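Local atomic coordinates of short-chain-enoyl-CoA hydratase (Clostridium acetobutylicum, PDB entry 5Z7R), a protein that catalyses the reversible hydration of crotonyl-CoA and other short-chain enoyl-CoA thioesters, a reaction of butanoate metabolism. Residues 111-116 with 128-133; 115-120 with 147-152. All blocks are in the same frame, centred on the assembly; numbering follows the deposited sequence.

Both contacts depart from helix 111-117, which follows strand 107-109. After it the chain runs through strand 121-125 of the larger sheet and turns into strand 129-131 of the smaller one, where interaction 1 closes the first loop by bringing residues 128-133 back against the start of the helix. It then passes Glu134 and enters helix 145-153, whose residues 147-152 meet the end of the same helix in interaction 2. The loops interleave rather than nest, since interaction 2 opens before interaction 1 has closed. Met117 touches the amide group of Gln132 and joins the two contacts. Together they tie a strand and a second helix to the helix carrying Glu114.

Interaction 1 of 2, residues 111-116 with 128-133; sequences GGCEIA and ARFGQP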
loop_
_atom_site.group_PDB
_atom_site.type_symbol
_atom_site.label_atom_id
_atom_site.label_comp_id
_atom_site.label_asym_id
_atom_site.label_seq_id
_atom_site.Cartn_x
_atom_site.Cartn_y
_atom_site.Cartn_z
ATOM N N GLY A 111 6.557 -6.799 26.139
ATOM C CA GLY A 111 5.727 -5.595 26.179
ATOM C C GLY A 111 6.466 -4.285 26.464
ATOM O O GLY A 111 5.989 -3.193 26.123
ATOM N N GLY A 112 7.624 -4.376 27.124
ATOM C CA GLY A 112 8.376 -3.190 27.489
ATOM C C GLY A 112 9.205 -2.644 26.362
ATOM O O GLY A 112 9.327 -1.431 26.196
ATOM N N CYS A 113 9.802 -3.549 25.602
ATOM C CA CYS A 113 10.368 -3.214 24.315
ATOM C C CYS A 113 9.294 -2.601 23.437
ATOM O O CYS A 113 9.477 -1.520 22.858
ATOM C CB CYS A 113 10.915 -4.453 23.656
ATOM S SG CYS A 113 12.028 -4.003 22.322
ATOM N N GLU A 114 8.127 -3.251 23.411
ATOM C CA GLU A 114 7.010 -2.793 22.549
ATOM C C GLU A 114 6.511 -1.429 22.924
ATOM O O GLU A 114 6.241 -0.618 22.034
ATOM C CB GLU A 114 5.876 -3.820 22.496
ATOM C CG GLU A 114 6.295 -5.157 21.865
ATOM C CD GLU A 114 5.329 -6.296 22.176
ATOM O OE1 GLU A 114 5.064 -6.554 23.375
ATOM O OE2 GLU A 114 4.824 -6.931 21.229
ATOM N N ILE A 115 6.438 -1.100 24.215
ATOM C CA ILE A 115 5.980 0.240 24.547
ATOM C C ILE A 115 7.004 1.283 24.133
ATOM O O ILE A 115 6.660 2.370 23.639
ATOM C CB ILE A 115 5.562 0.405 26.038
ATOM C CG1 ILE A 115 4.758 1.706 26.212
ATOM C CG2 ILE A 115 6.759 0.371 26.996
ATOM C CD1 ILE A 115 3.807 1.662 27.393
ATOM N N ALA A 116 8.273 0.959 24.316
ATOM C CA ALA A 116 9.347 1.893 23.986
ATOM C C ALA A 116 9.341 2.151 22.461
ATOM O O ALA A 116 9.494 3.301 22.014
ATOM C CB ALA A 116 10.688 1.349 24.459
ATOM N N ALA A 128 20.628 -0.526 30.143
ATOM C CA ALA A 128 19.411 -1.071 29.522
ATOM C C ALA A 128 19.688 -2.340 28.742
ATOM O O ALA A 128 20.797 -2.575 28.294
ATOM C CB ALA A 128 18.711 -0.034 28.656
ATOM N N ARG A 129 18.666 -3.190 28.663
ATOM C CA ARG A 129 18.638 -4.356 27.772
ATOM C C ARG A 129 17.328 -4.394 26.980
ATOM O O ARG A 129 16.290 -3.959 27.468
ATOM C CB ARG A 129 18.765 -5.644 28.569
ATOM C CG ARG A 129 20.000 -5.698 29.433
ATOM C CD ARG A 129 20.299 -7.132 29.798
ATOM N NE ARG A 129 21.711 -7.325 30.121
ATOM C CZ ARG A 129 22.448 -8.344 29.686
ATOM N NH1 ARG A 129 23.715 -8.431 30.056
ATOM N NH2 ARG A 129 21.932 -9.272 28.873
ATOM N N PHE A 130 17.375 -4.918 25.760
ATOM C CA PHE A 130 16.182 -4.989 24.906
ATOM C C PHE A 130 16.011 -6.404 24.448
ATOM O O PHE A 130 16.977 -7.134 24.319
ATOM C CB PHE A 130 16.271 -4.067 23.682
ATOM C CG PHE A 130 16.331 -2.625 24.023
ATOM C CD1 PHE A 130 17.510 -2.056 24.469
ATOM C CD2 PHE A 130 15.217 -1.831 23.925
ATOM C CE1 PHE A 130 17.563 -0.712 24.786
ATOM C CE2 PHE A 130 15.268 -0.490 24.249
ATOM C CZ PHE A 130 16.430 0.071 24.671
ATOM N N GLY A 131 14.762 -6.780 24.207
ATOM C CA GLY A 131 14.446 -8.149 23.816
ATOM C C GLY A 131 12.975 -8.438 23.687
ATOM O O GLY A 131 12.131 -7.619 24.066
ATOM N N GLN A 132 12.706 -9.617 23.134
ATOM C CA GLN A 132 11.347 -10.115 22.871
ATOM C C GLN A 132 11.316 -11.577 23.270
ATOM O O GLN A 132 11.538 -12.443 22.446
ATOM C CB GLN A 132 10.978 -10.019 21.381
ATOM C CG GLN A 132 10.765 -8.619 20.822
ATOM C CD GLN A 132 9.628 -7.844 21.469
ATOM O OE1 GLN A 132 8.718 -8.409 22.085
ATOM N NE2 GLN A 132 9.666 -6.532 21.307
ATOM N N PRO A 133 10.997 -11.868 24.540
ATOM C CA PRO A 133 11.086 -13.260 24.996
ATOM C C PRO A 133 9.965 -14.164 24.463
ATOM O O PRO A 133 10.030 -15.410 24.618
ATOM C CB PRO A 133 10.975 -13.140 26.524
ATOM C CG PRO A 133 10.988 -11.700 26.852
ATOM C CD PRO A 133 10.566 -10.966 25.615
#
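Cys113 packs against Phe130, Gly131 and Gln132 where, in this crotonase fold, helix 111-117 lies against strand 129-131. This contact is buried and has no hydrogen bond between the segments. Its apolar part rests on Cys113, whose sulfur is swung away from the backbone N (chi1 -163°). SG meets the Phe130 ring at its edge, near the ring plane, 4.2 Å from CD2. Phe130 also touches Ile168 of the adjacent strand and Val104 of strand 100-104 in the larger sheet, so its side chain bridges the two sheets.

Polar groups line the other end. The strand passes the cysteine at Gly131, and the flat amide of Gln132, folded back by a bend at chi2 (-62°), lies against Cys113 CB and the Glu114 chain. Glu114 CG is 4.3 Å from Gln132 CD, and the carboxylate and amide planes are turned 68° apart. By similarity Glu114 and Glu134 are the two catalytic glutamates; Gln132 approaches both. The oxyanion hole of related enzymes uses a backbone N-H at this helix start, consistent with Gly111. Outside the pair, Glu114 OE2 accepts hydrogen bonds from the backbone N of Phe143 and of Gly145. Cys113 CB lies 3.4 Å from Gly131 O.

Interaction 2 of 2, residues 115-120 with 147-152; sequences IAMSCD and QRLSRL
Met117 and Ser118, at the end of helix 111-117, meet one side of helix 145-153 through Arg148, Leu149 and Leu152, with no hydrogen bond across. Gln147, in the first turn of this helix, braces it from within: its carbonyl O and its side-chain OE1 both receive Arg151 NH2, the former bond nearly straight at 173°.

Arg148 approaches most closely in the backbone, its CA 6.4 Å from that of Met117. Its chain is extended from CG to NE (chi3 179°), which carries CD past Met117 O at 3.5 Å and lays one guanidinium face beneath Ser118 OG. The hydroxyl stands 3.4 Å from NH1, but the angle is too poor for a hydrogen bond; it is bonded instead to Glu114 O, one turn back, while Arg148 NE forms a salt bridge with Glu94.

At Leu149 the thioether of Met117 crosses the side chain. SD sits 3.6 Å from Leu149 CA and 3.7 Å from CD1, and a bend at chi3 (-78°) brings the terminal methyl back toward Leu149 N and CB. Leu152, one turn beyond Arg148, sets CD2 against Met117 CB at 3.8 Å, so the methionine is held along its length.

Helix 145-153 is thus packed on several sides: Leu149 faces helix 155-164, Arg148 reaches helix 76-95, Gln147 and Arg151 bond to Ala213 and Gly217 of a neighbouring subunit, and Leu152 touches Met155 of another. The contact joins it to the helix of Glu114, by similarity an active-site residue, near Met117; Cys119, just beyond, packs on Val100 and Ala102 of strand 100-104.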
loop_
_atom_site.group_PDB
_atom_site.type_symbol
_atom_site.label_atom_id
_atom_site.label_comp_id
_atom_site.label_asym_id
_atom_site.label_seq_id
_atom_site.Cartn_x
_atom_site.Cartn_y
_atom_site.Cartn_z
ATOM N N ILE A 115 6.438 -1.100 24.215
ATOM C CA ILE A 115 5.980 0.240 24.547
ATOM C C ILE A 115 7.004 1.283 24.133
ATOM O O ILE A 115 6.660 2.370 23.639
ATOM C CB ILE A 115 5.562 0.405 26.038
ATOM C CG1 ILE A 115 4.758 1.706 26.212
ATOM C CG2 ILE A 115 6.759 0.371 26.996
ATOM C CD1 ILE A 115 3.807 1.662 27.393
ATOM N N ALA A 116 8.273 0.959 24.316
ATOM C CA ALA A 116 9.347 1.893 23.986
ATOM C C ALA A 116 9.341 2.151 22.461
ATOM O O ALA A 116 9.494 3.301 22.014
ATOM C CB ALA A 116 10.688 1.349 24.459
ATOM N N MET A 117 9.110 1.091 21.677
ATOM C CA MET A 117 9.056 1.213 20.188
ATOM C C MET A 117 7.867 2.011 19.729
ATOM O O MET A 117 7.835 2.475 18.588
ATOM C CB MET A 117 8.992 -0.146 19.550
ATOM C CG MET A 117 10.253 -0.921 19.801
ATOM S SD MET A 117 10.529 -2.354 18.787
ATOM C CE MET A 117 9.479 -3.629 19.466
ATOM N N SER A 118 6.906 2.207 20.632
ATOM C CA SER A 118 5.709 2.959 20.330
ATOM C C SER A 118 5.847 4.418 20.630
ATOM O O SER A 118 4.932 5.169 20.356
ATOM C CB SER A 118 4.501 2.392 21.105
ATOM O OG SER A 118 4.380 0.975 20.939
ATOM N N CYS A 119 6.972 4.849 21.187
ATOM C CA CYS A 119 7.272 6.294 21.292
ATOM C C CYS A 119 8.021 6.841 20.067
ATOM O O CYS A 119 8.591 6.096 19.267
ATOM C CB CYS A 119 8.125 6.566 22.529
ATOM S SG CYS A 119 7.499 5.836 24.055
ATOM N N ASP A 120 8.007 8.148 19.927
ATOM C CA ASP A 120 8.724 8.815 18.868
ATOM C C ASP A 120 10.269 8.580 18.853
ATOM O O ASP A 120 10.829 8.210 17.822
ATOM C CB ASP A 120 8.414 10.303 18.949
ATOM C CG ASP A 120 6.963 10.598 18.663
ATOM O OD1 ASP A 120 6.555 10.358 17.518
ATOM O OD2 ASP A 120 6.234 11.065 19.565
ATOM N N GLN A 147 5.792 -6.025 14.302
ATOM C CA GLN A 147 5.689 -4.993 13.310
ATOM C C GLN A 147 6.659 -3.831 13.523
ATOM O O GLN A 147 7.243 -3.306 12.549
ATOM C CB GLN A 147 4.269 -4.429 13.307
ATOM C CG GLN A 147 3.197 -5.402 12.879
ATOM C CD GLN A 147 3.624 -6.280 11.712
ATOM O OE1 GLN A 147 4.032 -5.777 10.658
ATOM N NE2 GLN A 147 3.536 -7.603 11.901
ATOM N N ARG A 148 6.794 -3.392 14.771
ATOM C CA ARG A 148 7.553 -2.218 15.051
ATOM C C ARG A 148 9.088 -2.531 14.987
ATOM O O ARG A 148 9.866 -1.740 14.482
ATOM C CB ARG A 148 7.099 -1.575 16.371
ATOM C CG ARG A 148 5.768 -0.798 16.253
ATOM C CD ARG A 148 5.488 0.168 17.400
ATOM N NE ARG A 148 4.236 0.888 17.204
ATOM C CZ ARG A 148 3.041 0.469 17.669
ATOM N NH1 ARG A 148 2.947 -0.637 18.370
ATOM N NH2 ARG A 148 1.933 1.137 17.412
ATOM N N LEU A 149 9.517 -3.682 15.465
ATOM C CA LEU A 149 10.944 -3.918 15.553
ATOM C C LEU A 149 11.564 -3.889 14.130
ATOM O O LEU A 149 12.483 -3.132 13.863
ATOM C CB LEU A 149 11.194 -5.259 16.228
ATOM C CG LEU A 149 12.637 -5.569 16.602
ATOM C CD1 LEU A 149 13.205 -4.509 17.516
ATOM C CD2 LEU A 149 12.714 -6.908 17.284
ATOM N N SER A 150 10.995 -4.679 13.217
ATOM C CA SER A 150 11.503 -4.785 11.861
ATOM C C SER A 150 11.460 -3.432 11.175
ATOM O O SER A 150 12.376 -3.064 10.427
ATOM C CB SER A 150 10.677 -5.764 11.097
ATOM O OG SER A 150 9.355 -5.382 11.203
ATOM N N ARG A 151 10.431 -2.657 11.463
ATOM C CA ARG A 151 10.366 -1.292 10.930
ATOM C C ARG A 151 11.469 -0.411 11.468
ATOM O O ARG A 151 11.897 0.489 10.781
ATOM C CB ARG A 151 9.024 -0.604 11.222
ATOM C CG ARG A 151 7.902 -0.994 10.283
ATOM C CD ARG A 151 6.528 -0.583 10.811
ATOM N NE ARG A 151 5.486 -0.808 9.790
ATOM C CZ ARG A 151 4.909 -1.979 9.496
ATOM N NH1 ARG A 151 3.961 -1.997 8.592
ATOM N NH2 ARG A 151 5.215 -3.116 10.142
ATOM N N LEU A 152 11.899 -0.648 12.708
ATOM C CA LEU A 152 12.888 0.218 13.336
ATOM C C LEU A 152 14.317 -0.295 13.084
ATOM O O LEU A 152 15.220 0.498 12.852
ATOM C CB LEU A 152 12.588 0.378 14.845
ATOM C CG LEU A 152 11.906 1.621 15.465
ATOM C CD1 LEU A 152 11.245 2.651 14.527
ATOM C CD2 LEU A 152 10.919 1.146 16.534
#